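Local atomic coordinates of toll-like receptor 13 (Mus musculus, PDB entry 4Z0C), a protein that recognises single-stranded bacterial 23S rRNA through its leucine-rich-repeat ectodomain and signals through MYD88 and TRAF6 to activate NF-kappa-B and cytokine secretion. Residues Phe11-Val16 and Pro34-His39; Leu653-Val658 and Glu681-Phe686; His247-Arg252 and Asn277-Glu282. All coordinates share one frame; numbering follows the deposited sequence.

Contact 1 of 3, residues Phe11-Val16 and Pro34-His39; sequences FDIHHV and PRYTTH. With NAG (2-acetamido-2-deoxy-beta-D-glucopyranose), chain E; nucleotides of chain C.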
loop_
_atom_site.group_PDB
_atom_site.type_symbol
_atom_site.label_atom_id
_atom_site.label_comp_id
_atom_site.label_asym_id
_atom_site.label_seq_id
_atom_site.Cartn_x
_atom_site.Cartn_y
_atom_site.Cartn_z
ATOM N N PHE A 11 1.878 -12.517 -29.408
ATOM C CA PHE A 11 0.957 -13.627 -29.646
ATOM C C PHE A 11 0.255 -13.551 -31.005
ATOM O O PHE A 11 -0.668 -14.319 -31.270
ATOM C CB PHE A 11 -0.059 -13.763 -28.505
ATOM C CG PHE A 11 0.585 -13.861 -27.147
ATOM C CD1 PHE A 11 1.365 -14.971 -26.809
ATOM C CD2 PHE A 11 0.436 -12.841 -26.211
ATOM C CE1 PHE A 11 1.984 -15.052 -25.577
ATOM C CE2 PHE A 11 1.056 -12.929 -24.954
ATOM C CZ PHE A 11 1.816 -14.029 -24.640
ATOM N N ASP A 12 0.669 -12.605 -31.846
ATOM C CA ASP A 12 0.250 -12.589 -33.256
ATOM C C ASP A 12 1.217 -11.753 -34.120
ATOM O O ASP A 12 1.162 -10.516 -34.073
ATOM C CB ASP A 12 -1.172 -12.070 -33.377
ATOM C CG ASP A 12 -1.781 -12.252 -34.811
ATOM O OD1 ASP A 12 -1.058 -12.326 -35.834
ATOM O OD2 ASP A 12 -3.018 -12.359 -34.901
ATOM N N ILE A 13 2.088 -12.429 -34.896
ATOM C CA ILE A 13 3.076 -11.758 -35.770
ATOM C C ILE A 13 2.471 -10.711 -36.744
ATOM O O ILE A 13 3.176 -9.819 -37.228
ATOM C CB ILE A 13 3.955 -12.781 -36.600
ATOM C CG1 ILE A 13 3.099 -13.655 -37.523
ATOM C CG2 ILE A 13 4.802 -13.672 -35.695
ATOM C CD1 ILE A 13 3.928 -14.524 -38.499
ATOM N N HIS A 14 1.177 -10.815 -37.034
ATOM C CA HIS A 14 0.518 -9.870 -37.955
ATOM C C HIS A 14 0.181 -8.514 -37.304
ATOM O O HIS A 14 -0.279 -7.585 -37.977
ATOM C CB HIS A 14 -0.755 -10.497 -38.519
ATOM C CG HIS A 14 -0.523 -11.806 -39.198
ATOM N ND1 HIS A 14 -0.754 -13.017 -38.581
ATOM C CD2 HIS A 14 -0.048 -12.097 -40.431
ATOM C CE1 HIS A 14 -0.443 -13.998 -39.408
ATOM N NE2 HIS A 14 -0.006 -13.467 -40.536
ATOM N N HIS A 15 0.394 -8.400 -35.993
ATOM C CA HIS A 15 0.123 -7.142 -35.298
ATOM C C HIS A 15 1.424 -6.406 -35.008
ATOM O O HIS A 15 2.344 -6.976 -34.420
ATOM C CB HIS A 15 -0.659 -7.395 -33.999
ATOM C CG HIS A 15 -2.052 -7.900 -34.220
ATOM N ND1 HIS A 15 -3.107 -7.565 -33.402
ATOM C CD2 HIS A 15 -2.565 -8.709 -35.175
ATOM C CE1 HIS A 15 -4.206 -8.153 -33.836
ATOM N NE2 HIS A 15 -3.907 -8.844 -34.918
ATOM N N VAL A 16 1.503 -5.138 -35.402
ATOM C CA VAL A 16 2.739 -4.381 -35.199
ATOM C C VAL A 16 2.497 -3.115 -34.381
ATOM O O VAL A 16 1.575 -2.361 -34.662
ATOM C CB VAL A 16 3.407 -4.019 -36.558
ATOM C CG1 VAL A 16 4.623 -3.127 -36.356
ATOM C CG2 VAL A 16 3.809 -5.276 -37.288
ATOM N N PRO A 34 7.151 -6.289 -41.858
ATOM C CA PRO A 34 6.771 -7.323 -42.835
ATOM C C PRO A 34 5.576 -6.969 -43.719
ATOM O O PRO A 34 4.681 -6.196 -43.352
ATOM C CB PRO A 34 6.420 -8.535 -41.956
ATOM C CG PRO A 34 7.079 -8.272 -40.649
ATOM C CD PRO A 34 7.006 -6.782 -40.480
ATOM N N ARG A 35 5.570 -7.564 -44.901
ATOM C CA ARG A 35 4.502 -7.342 -45.858
ATOM C C ARG A 35 3.220 -8.053 -45.417
ATOM O O ARG A 35 2.136 -7.724 -45.892
ATOM C CB ARG A 35 4.939 -7.804 -47.261
ATOM C CG ARG A 35 6.161 -7.070 -47.810
ATOM C CD ARG A 35 6.618 -7.639 -49.156
ATOM N NE ARG A 35 6.317 -6.725 -50.255
ATOM C CZ ARG A 35 5.130 -6.635 -50.850
ATOM N NH1 ARG A 35 4.944 -5.766 -51.833
ATOM N NH2 ARG A 35 4.126 -7.409 -50.456
ATOM N N TYR A 36 3.341 -9.027 -44.511
ATOM C CA TYR A 36 2.161 -9.769 -44.039
ATOM C C TYR A 36 1.421 -9.087 -42.865
ATOM O O TYR A 36 0.491 -9.652 -42.285
ATOM C CB TYR A 36 2.517 -11.228 -43.693
ATOM C CG TYR A 36 3.583 -11.382 -42.628
ATOM C CD1 TYR A 36 3.345 -10.987 -41.314
ATOM C CD2 TYR A 36 4.811 -11.976 -42.918
ATOM C CE1 TYR A 36 4.310 -11.137 -40.322
ATOM C CE2 TYR A 36 5.782 -12.133 -41.935
ATOM C CZ TYR A 36 5.524 -11.707 -40.639
ATOM O OH TYR A 36 6.470 -11.853 -39.649
ATOM N N THR A 37 1.852 -7.877 -42.521
ATOM C CA THR A 37 1.281 -7.121 -41.415
ATOM C C THR A 37 -0.186 -6.759 -41.654
ATOM O O THR A 37 -0.513 -6.079 -42.618
ATOM C CB THR A 37 2.115 -5.841 -41.157
ATOM O OG1 THR A 37 3.448 -6.216 -40.782
ATOM C CG2 THR A 37 1.519 -4.996 -40.042
ATOM N N THR A 38 -1.069 -7.197 -40.758
ATOM C CA THR A 38 -2.483 -6.864 -40.885
ATOM C C THR A 38 -2.925 -5.742 -39.963
ATOM O O THR A 38 -3.786 -4.956 -40.333
ATOM C CB THR A 38 -3.399 -8.093 -40.726
ATOM O OG1 THR A 38 -3.346 -8.588 -39.392
ATOM C CG2 THR A 38 -2.954 -9.203 -41.690
ATOM N N HIS A 39 -2.334 -5.655 -38.774
ATOM C CA HIS A 39 -2.649 -4.574 -37.825
ATOM C C HIS A 39 -1.412 -3.749 -37.494
ATOM O O HIS A 39 -0.379 -4.289 -37.063
ATOM C CB HIS A 39 -3.229 -5.114 -36.514
ATOM C CG HIS A 39 -4.526 -5.845 -36.666
ATOM N ND1 HIS A 39 -4.643 -7.020 -37.373
ATOM C CD2 HIS A 39 -5.764 -5.567 -36.196
ATOM C CE1 HIS A 39 -5.894 -7.440 -37.327
ATOM N NE2 HIS A 39 -6.601 -6.564 -36.635
HETATM C C1 NAG E . -6.205 -4.330 -28.958
HETATM C C2 NAG E . -6.953 -5.574 -29.408
HETATM C C3 NAG E . -7.961 -6.022 -28.344
HETATM C C4 NAG E . -7.303 -6.179 -26.964
HETATM C C5 NAG E . -6.600 -4.862 -26.627
HETATM C C6 NAG E . -5.766 -4.963 -25.364
HETATM C C7 NAG E . -7.128 -5.822 -31.864
HETATM C C8 NAG E . -7.846 -5.372 -33.119
HETATM N N2 NAG E . -7.579 -5.314 -30.703
HETATM O O3 NAG E . -8.509 -7.247 -28.746
HETATM O O4 NAG E . -8.192 -6.609 -25.918
HETATM O O5 NAG E . -5.691 -4.459 -27.640
HETATM O O6 NAG E . -5.053 -3.751 -25.285
HETATM O O7 NAG E . -6.174 -6.618 -31.940
ATOM P P A C 6 0.321 -8.703 -22.819
ATOM O OP1 A C 6 -1.153 -8.713 -22.634
ATOM O OP2 A C 6 1.004 -10.009 -22.733
ATOM O "O5'" A C 6 0.638 -7.971 -24.193
ATOM C "C5'" A C 6 1.980 -7.719 -24.624
ATOM C "C4'" A C 6 2.077 -6.426 -25.404
ATOM O "O4'" A C 6 1.205 -6.499 -26.573
ATOM C "C3'" A C 6 1.640 -5.182 -24.646
ATOM O "O3'" A C 6 2.356 -4.069 -25.170
ATOM C "C2'" A C 6 0.163 -5.060 -25.026
ATOM O "O2'" A C 6 -0.373 -3.764 -24.888
ATOM C "C1'" A C 6 0.187 -5.501 -26.488
ATOM N N9 A C 6 -1.043 -6.136 -26.964
ATOM C C8 A C 6 -1.932 -6.923 -26.261
ATOM N N7 A C 6 -2.912 -7.407 -27.009
ATOM C C5 A C 6 -2.640 -6.933 -28.286
ATOM C C6 A C 6 -3.288 -7.102 -29.528
ATOM N N6 A C 6 -4.394 -7.825 -29.690
ATOM N N1 A C 6 -2.754 -6.498 -30.615
ATOM C C2 A C 6 -1.632 -5.781 -30.451
ATOM N N3 A C 6 -0.931 -5.543 -29.342
ATOM C C4 A C 6 -1.488 -6.157 -28.279
#

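Contact 2 of 3, residues Leu653-Val658 and Glu681-Phe686; sequences LMFFDV and EVHIPF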
loop_
_atom_site.group_PDB
_atom_site.type_symbol
_atom_site.label_atom_id
_atom_site.label_comp_id
_atom_site.label_asym_id
_atom_site.label_seq_id
_atom_site.Cartn_x
_atom_site.Cartn_y
_atom_site.Cartn_z
ATOM N N LEU A 653 11.199 -21.356 -29.216
ATOM C CA LEU A 653 11.313 -19.906 -29.075
ATOM C C LEU A 653 10.805 -19.165 -30.306
ATOM O O LEU A 653 11.126 -19.544 -31.425
ATOM C CB LEU A 653 12.768 -19.522 -28.785
ATOM C CG LEU A 653 12.966 -18.071 -28.363
ATOM C CD1 LEU A 653 12.358 -17.822 -26.977
ATOM C CD2 LEU A 653 14.430 -17.690 -28.404
ATOM N N MET A 654 10.011 -18.114 -30.105
ATOM C CA MET A 654 9.570 -17.260 -31.227
ATOM C C MET A 654 9.478 -15.771 -30.912
ATOM O O MET A 654 9.255 -14.968 -31.800
ATOM C CB MET A 654 8.276 -17.764 -31.870
ATOM C CG MET A 654 7.131 -18.078 -30.950
ATOM S SD MET A 654 5.918 -19.077 -31.857
ATOM C CE MET A 654 6.933 -20.436 -32.453
ATOM N N PHE A 655 9.726 -15.415 -29.657
ATOM C CA PHE A 655 9.781 -14.035 -29.221
ATOM C C PHE A 655 10.784 -13.983 -28.073
ATOM O O PHE A 655 10.589 -14.639 -27.056
ATOM C CB PHE A 655 8.402 -13.603 -28.734
ATOM C CG PHE A 655 8.258 -12.121 -28.517
ATOM C CD1 PHE A 655 8.518 -11.560 -27.274
ATOM C CD2 PHE A 655 7.823 -11.295 -29.541
ATOM C CE1 PHE A 655 8.364 -10.195 -27.068
ATOM C CE2 PHE A 655 7.667 -9.929 -29.342
ATOM C CZ PHE A 655 7.933 -9.381 -28.109
ATOM N N PHE A 656 11.861 -13.221 -28.248
ATOM C CA PHE A 656 12.948 -13.132 -27.272
ATOM C C PHE A 656 13.306 -11.674 -27.125
ATOM O O PHE A 656 13.777 -11.044 -28.079
ATOM C CB PHE A 656 14.163 -13.936 -27.731
ATOM C CG PHE A 656 15.380 -13.764 -26.856
ATOM C CD1 PHE A 656 15.456 -14.390 -25.618
ATOM C CD2 PHE A 656 16.462 -13.003 -27.288
ATOM C CE1 PHE A 656 16.585 -14.252 -24.808
ATOM C CE2 PHE A 656 17.585 -12.855 -26.489
ATOM C CZ PHE A 656 17.647 -13.483 -25.240
ATOM N N ASP A 657 13.048 -11.135 -25.936
ATOM C CA ASP A 657 13.016 -9.695 -25.748
ATOM C C ASP A 657 14.159 -9.286 -24.866
ATOM O O ASP A 657 14.197 -9.626 -23.678
ATOM C CB ASP A 657 11.688 -9.291 -25.109
ATOM C CG ASP A 657 11.482 -7.793 -25.084
ATOM O OD1 ASP A 657 12.479 -7.040 -25.187
ATOM O OD2 ASP A 657 10.320 -7.374 -24.936
ATOM N N VAL A 658 15.084 -8.535 -25.447
ATOM C CA VAL A 658 16.274 -8.106 -24.728
ATOM C C VAL A 658 16.476 -6.601 -24.949
ATOM O O VAL A 658 17.574 -6.054 -24.834
ATOM C CB VAL A 658 17.484 -8.986 -25.130
ATOM C CG1 VAL A 658 17.989 -8.621 -26.526
ATOM C CG2 VAL A 658 18.573 -8.928 -24.081
ATOM N N GLU A 681 12.611 -17.455 -37.309
ATOM C CA GLU A 681 11.772 -18.181 -36.381
ATOM C C GLU A 681 11.514 -17.324 -35.145
ATOM O O GLU A 681 10.442 -17.400 -34.540
ATOM C CB GLU A 681 12.450 -19.492 -35.996
ATOM C CG GLU A 681 11.742 -20.283 -34.916
ATOM C CD GLU A 681 10.631 -21.167 -35.474
ATOM O OE1 GLU A 681 9.879 -21.744 -34.654
ATOM O OE2 GLU A 681 10.524 -21.296 -36.723
ATOM N N VAL A 682 12.482 -16.478 -34.799
ATOM C CA VAL A 682 12.391 -15.708 -33.577
ATOM C C VAL A 682 12.406 -14.209 -33.818
ATOM O O VAL A 682 13.337 -13.674 -34.415
ATOM C CB VAL A 682 13.526 -16.050 -32.579
ATOM C CG1 VAL A 682 13.366 -15.208 -31.297
ATOM C CG2 VAL A 682 13.517 -17.531 -32.242
ATOM N N HIS A 683 11.367 -13.538 -33.319
ATOM C CA HIS A 683 11.292 -12.082 -33.361
ATOM C C HIS A 683 11.966 -11.449 -32.137
ATOM O O HIS A 683 11.855 -11.961 -31.034
ATOM C CB HIS A 683 9.845 -11.570 -33.485
ATOM C CG HIS A 683 9.765 -10.081 -33.534
ATOM N ND1 HIS A 683 10.115 -9.356 -34.651
ATOM C CD2 HIS A 683 9.457 -9.169 -32.578
ATOM C CE1 HIS A 683 10.000 -8.065 -34.396
ATOM N NE2 HIS A 683 9.600 -7.926 -33.144
ATOM N N ILE A 684 12.657 -10.335 -32.361
ATOM C CA ILE A 684 13.426 -9.664 -31.330
ATOM C C ILE A 684 13.160 -8.158 -31.332
ATOM O O ILE A 684 13.687 -7.428 -32.164
ATOM C CB ILE A 684 14.953 -10.014 -31.423
ATOM C CG1 ILE A 684 15.155 -11.460 -30.967
ATOM C CG2 ILE A 684 15.820 -9.081 -30.546
ATOM C CD1 ILE A 684 16.296 -12.123 -31.543
ATOM N N PRO A 685 12.313 -7.706 -30.390
ATOM C CA PRO A 685 11.792 -6.341 -30.282
ATOM C C PRO A 685 12.842 -5.238 -30.326
ATOM O O PRO A 685 13.722 -5.156 -29.455
ATOM C CB PRO A 685 11.115 -6.328 -28.904
ATOM C CG PRO A 685 10.897 -7.748 -28.535
ATOM C CD PRO A 685 11.574 -8.643 -29.526
ATOM N N PHE A 686 12.690 -4.380 -31.331
ATOM C CA PHE A 686 13.459 -3.147 -31.500
ATOM C C PHE A 686 14.944 -3.382 -31.737
ATOM O O PHE A 686 15.741 -2.452 -31.636
ATOM C CB PHE A 686 13.225 -2.183 -30.336
ATOM C CG PHE A 686 11.767 -1.989 -29.992
ATOM C CD1 PHE A 686 10.908 -1.348 -30.879
ATOM C CD2 PHE A 686 11.252 -2.461 -28.795
ATOM C CE1 PHE A 686 9.562 -1.175 -30.582
ATOM C CE2 PHE A 686 9.904 -2.286 -28.486
ATOM C CZ PHE A 686 9.057 -1.635 -29.390
#

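Contact 3 of 3, residues His247-Arg252 and Asn277-Glu282; sequences HLQNLR and NLPKLE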
loop_
_atom_site.group_PDB
_atom_site.type_symbol
_atom_site.label_atom_id
_atom_site.label_comp_id
_atom_site.label_asym_id
_atom_site.label_seq_id
_atom_site.Cartn_x
_atom_site.Cartn_y
_atom_site.Cartn_z
ATOM N N HIS A 247 -45.751 11.838 -34.418
ATOM C CA HIS A 247 -44.496 11.639 -35.123
ATOM C C HIS A 247 -43.542 10.681 -34.406
ATOM O O HIS A 247 -42.423 10.473 -34.869
ATOM C CB HIS A 247 -43.827 12.990 -35.375
ATOM C CG HIS A 247 -44.634 13.897 -36.250
ATOM N ND1 HIS A 247 -44.642 15.267 -36.101
ATOM C CD2 HIS A 247 -45.457 13.626 -37.294
ATOM C CE1 HIS A 247 -45.441 15.800 -37.012
ATOM N NE2 HIS A 247 -45.940 14.826 -37.752
ATOM N N LEU A 248 -43.986 10.100 -33.291
ATOM C CA LEU A 248 -43.113 9.255 -32.462
ATOM C C LEU A 248 -43.740 7.916 -32.090
ATOM O O LEU A 248 -43.521 7.416 -30.992
ATOM C CB LEU A 248 -42.733 9.997 -31.174
ATOM C CG LEU A 248 -42.009 11.328 -31.411
ATOM C CD1 LEU A 248 -42.006 12.219 -30.160
ATOM C CD2 LEU A 248 -40.590 11.084 -31.926
ATOM N N GLN A 249 -44.524 7.334 -32.987
ATOM C CA GLN A 249 -45.275 6.137 -32.622
ATOM C C GLN A 249 -44.404 4.889 -32.572
ATOM O O GLN A 249 -44.823 3.859 -32.045
ATOM C CB GLN A 249 -46.473 5.922 -33.547
ATOM C CG GLN A 249 -47.598 6.928 -33.364
ATOM C CD GLN A 249 -48.333 6.768 -32.055
ATOM O OE1 GLN A 249 -49.027 5.773 -31.839
ATOM N NE2 GLN A 249 -48.237 7.778 -31.193
ATOM N N ASN A 250 -43.201 4.966 -33.119
ATOM C CA ASN A 250 -42.273 3.847 -32.995
ATOM C C ASN A 250 -41.282 3.947 -31.824
ATOM O O ASN A 250 -40.472 3.056 -31.628
ATOM C CB ASN A 250 -41.517 3.619 -34.307
ATOM C CG ASN A 250 -42.301 2.761 -35.282
ATOM O OD1 ASN A 250 -42.873 1.736 -34.901
ATOM N ND2 ASN A 250 -42.342 3.183 -36.546
ATOM N N LEU A 251 -41.357 5.030 -31.060
ATOM C CA LEU A 251 -40.393 5.295 -30.013
ATOM C C LEU A 251 -40.443 4.244 -28.892
ATOM O O LEU A 251 -41.511 3.935 -28.364
ATOM C CB LEU A 251 -40.585 6.707 -29.458
ATOM C CG LEU A 251 -39.289 7.342 -28.927
ATOM C CD1 LEU A 251 -38.343 7.658 -30.072
ATOM C CD2 LEU A 251 -39.562 8.583 -28.093
ATOM N N ARG A 252 -39.281 3.677 -28.563
ATOM C CA ARG A 252 -39.169 2.694 -27.481
ATOM C C ARG A 252 -38.511 3.279 -26.221
ATOM O O ARG A 252 -38.734 2.800 -25.105
ATOM C CB ARG A 252 -38.357 1.481 -27.942
ATOM C CG ARG A 252 -39.171 0.321 -28.484
ATOM C CD ARG A 252 -39.435 0.494 -29.940
ATOM N NE ARG A 252 -40.067 -0.684 -30.526
ATOM C CZ ARG A 252 -40.398 -0.792 -31.811
ATOM N NH1 ARG A 252 -40.170 0.212 -32.653
ATOM N NH2 ARG A 252 -40.961 -1.906 -32.255
ATOM N N ASN A 277 -49.171 8.998 -24.989
ATOM C CA ASN A 277 -49.555 8.639 -26.358
ATOM C C ASN A 277 -48.468 7.950 -27.179
ATOM O O ASN A 277 -48.531 7.937 -28.408
ATOM C CB ASN A 277 -50.069 9.861 -27.098
ATOM C CG ASN A 277 -51.428 10.304 -26.601
ATOM O OD1 ASN A 277 -52.372 9.512 -26.548
ATOM N ND2 ASN A 277 -51.519 11.558 -26.178
ATOM N N LEU A 278 -47.472 7.383 -26.501
ATOM C CA LEU A 278 -46.432 6.634 -27.191
ATOM C C LEU A 278 -46.545 5.163 -26.809
ATOM O O LEU A 278 -46.008 4.738 -25.790
ATOM C CB LEU A 278 -45.064 7.200 -26.823
ATOM C CG LEU A 278 -44.960 8.711 -27.036
ATOM C CD1 LEU A 278 -43.686 9.256 -26.416
ATOM C CD2 LEU A 278 -45.028 9.035 -28.517
ATOM N N PRO A 279 -47.262 4.382 -27.621
ATOM C CA PRO A 279 -47.666 3.025 -27.231
ATOM C C PRO A 279 -46.513 2.015 -27.190
ATOM O O PRO A 279 -46.685 0.906 -26.676
ATOM C CB PRO A 279 -48.694 2.641 -28.309
ATOM C CG PRO A 279 -48.296 3.454 -29.505
ATOM C CD PRO A 279 -47.793 4.762 -28.945
ATOM N N LYS A 280 -45.356 2.383 -27.724
ATOM C CA LYS A 280 -44.227 1.464 -27.736
ATOM C C LYS A 280 -43.149 1.867 -26.703
ATOM O O LYS A 280 -42.145 1.187 -26.547
ATOM C CB LYS A 280 -43.630 1.381 -29.138
ATOM C CG LYS A 280 -44.511 0.680 -30.166
ATOM C CD LYS A 280 -44.697 -0.778 -29.803
ATOM C CE LYS A 280 -44.191 -1.695 -30.908
ATOM N NZ LYS A 280 -44.210 -3.132 -30.485
ATOM N N LEU A 281 -43.365 2.980 -26.016
ATOM C CA LEU A 281 -42.393 3.497 -25.070
ATOM C C LEU A 281 -42.214 2.521 -23.908
ATOM O O LEU A 281 -43.179 2.156 -23.252
ATOM C CB LEU A 281 -42.833 4.862 -24.548
ATOM C CG LEU A 281 -41.819 5.514 -23.606
ATOM C CD1 LEU A 281 -40.583 5.995 -24.362
ATOM C CD2 LEU A 281 -42.454 6.655 -22.813
ATOM N N GLU A 282 -40.995 2.064 -23.677
ATOM C CA GLU A 282 -40.763 1.162 -22.540
ATOM C C GLU A 282 -39.568 1.540 -21.648
ATOM O O GLU A 282 -39.442 1.059 -20.521
ATOM C CB GLU A 282 -40.707 -0.290 -23.019
ATOM C CG GLU A 282 -39.585 -0.615 -23.963
ATOM C CD GLU A 282 -39.870 -1.896 -24.742
ATOM O OE1 GLU A 282 -41.069 -2.246 -24.876
ATOM O OE2 GLU A 282 -38.909 -2.547 -25.214
HETATM O O HOH W 1 -44.322 4.473 -28.785
#

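Contact 1 of 3, residues Phe11-Val16 and Pro34-His39
The imidazole of H15 carries the ring of H39 over one face, an offset stack with centroids 3.9 Å apart and planes at 22°. CB of H39 adds a CH-pi contact over the same ring. In its own plane the H15 ring meets two bound groups: ND1 donates to N1 of adenosine 6 of chain C at 3.0 Å, and CE1 lies against the acetyl oxygen O7 of a glycan NAG. Histidine suits this place because one flat ring can stack on protein while an edge N-H reads a base. Both histidines have CG anti to the carbonyl carbon (chi1 -67° and -62°), which sets their rings side by side, pointing the same way. The H39 ring is steadied at ND1 by the hydroxyl OG1 of T38.

The Y36 ring has CB of P34 over one face and the carbonyl O of I13 at its edge, while its OH is hydrogen-bonded to OE1 of Q8. H14 crosses Y36 at about a right angle, its CD2 3.1 Å from Y36 O. Elsewhere on the rim of the H14 ring, ND1 donates to the syn lone pair of D12 OD1. This bond restrains the ring's rotation, while H14 N, bonding the same oxygen, closes an Asx turn.

In the backbone, H14 O accepts both H39 N and T38 N, each at 2.9 Å, and V16 N bonds H39 O. V16 CG2 rests on T37 CG2. This parallel pairing joins strand 15-17, in the N-terminal cap, to the first repeat strand of a leucine-rich-repeat solenoid, at an RNA-binding surface.

Contact 2 of 3, residues Leu653-Val658 and Glu681-Phe686
F655 and H683 meet through backbone and side chain alike, at a single bridge between two segments running in nearly the same direction. Two backbone hydrogen bonds form it: H683 N to M654 O at 3.0 Å, and F656 N to H683 O at 3.1 Å. CA-H...O contacts from M654, F655 and I684 flank them.

F655, H683 and P685 pack on one side. CD of P685 sits over a face of the F655 ring, offset toward the rim, and P685 CG comes within 3.4 Å of F655 CZ. F655 has CG anti to its amide nitrogen (chi1 -168°), which carries the ring alongside H683, with planes at 34°. A compact, rigid proline fits between this ring and the carboxylate of D657, whose OD2 is salt-bridged to R635.

On the other side the aliphatic V682, I684 and L653 pack around F656: V682 puts CG2 on L653 CD2 at 3.9 Å and CG1 on F656 CB, and I684 CG1 meets the edge of the F656 ring. Branched residues pack closely here, where helix 670-678 covers I684 and F656.

Between these two segments the hydrogen bonds are backbone to backbone, and the side chains add chiefly apolar and aromatic contact, consistent with a C-terminal cap that shields the hydrophobic end of the solenoid.

Contact 3 of 3, residues His247-Arg252 and Asn277-Glu282
The side chain of Q249 crosses P279 at about a right angle and sets OE1 against its CD and CG, 3.3 Å from CD. Its chain bends at chi2 (-70°), and this turns NE2 onto N277 O, a 2.8 Å hydrogen bond nearly in line with the carbonyl. The same NE2 also bonds A245 O, bridging two backbone carbonyls as glutamine's paired N-H groups allow.

R252 and K280 run side by side. NH2 of R252 lies 3.5 Å from K280 CE and 3.9 Å from its NZ, like charges expected to repel at this partly exposed surface. The arginine is held back on its own segment by NH1, which donates to a lone pair of N250 O, and CG of the lysine passes close to Q249 O.

E282 N donates to R252 O at 2.8 Å, while one water accepts from K280 N at 2.6 Å and donates to L251 O, with a weak bond to Q249 O. It thereby links two type I turns, L248-L251 and L278-L281; L251 O and L281 N are near each other, but at a poor angle.

Among the buried leucines, L278 CD2 rests on L248 CB at 3.6 Å. Turns stacked one on the next, each leading into a strand and carrying buried leucines, fit the successive coils of a leucine-rich-repeat solenoid, here around the starts of repeats 10 and 11.

From the N terminus, contact 1 closes first, bringing 34-39 to 11-16 around helix 26-30 and joining the N-terminal cap to the first repeat. Contact 3 follows, closing over strand 253-255 and helix 268-275 and joining neighbouring coils around the starts of repeats 10 and 11. Contact 2 comes last: 681-686, in the LRRCT region, returns past helix 670-678 to the last strand, 655-657. The three run in series, none nesting or crossing. Yet the curving solenoid brings the centres of contacts 1 and 2 to about 14 Å, the F3 ring meeting H683 and T7 making it a weak hydrogen bond; contact 3 lies opposite across the chain's centre, about 59 Å from contact 2 between centres.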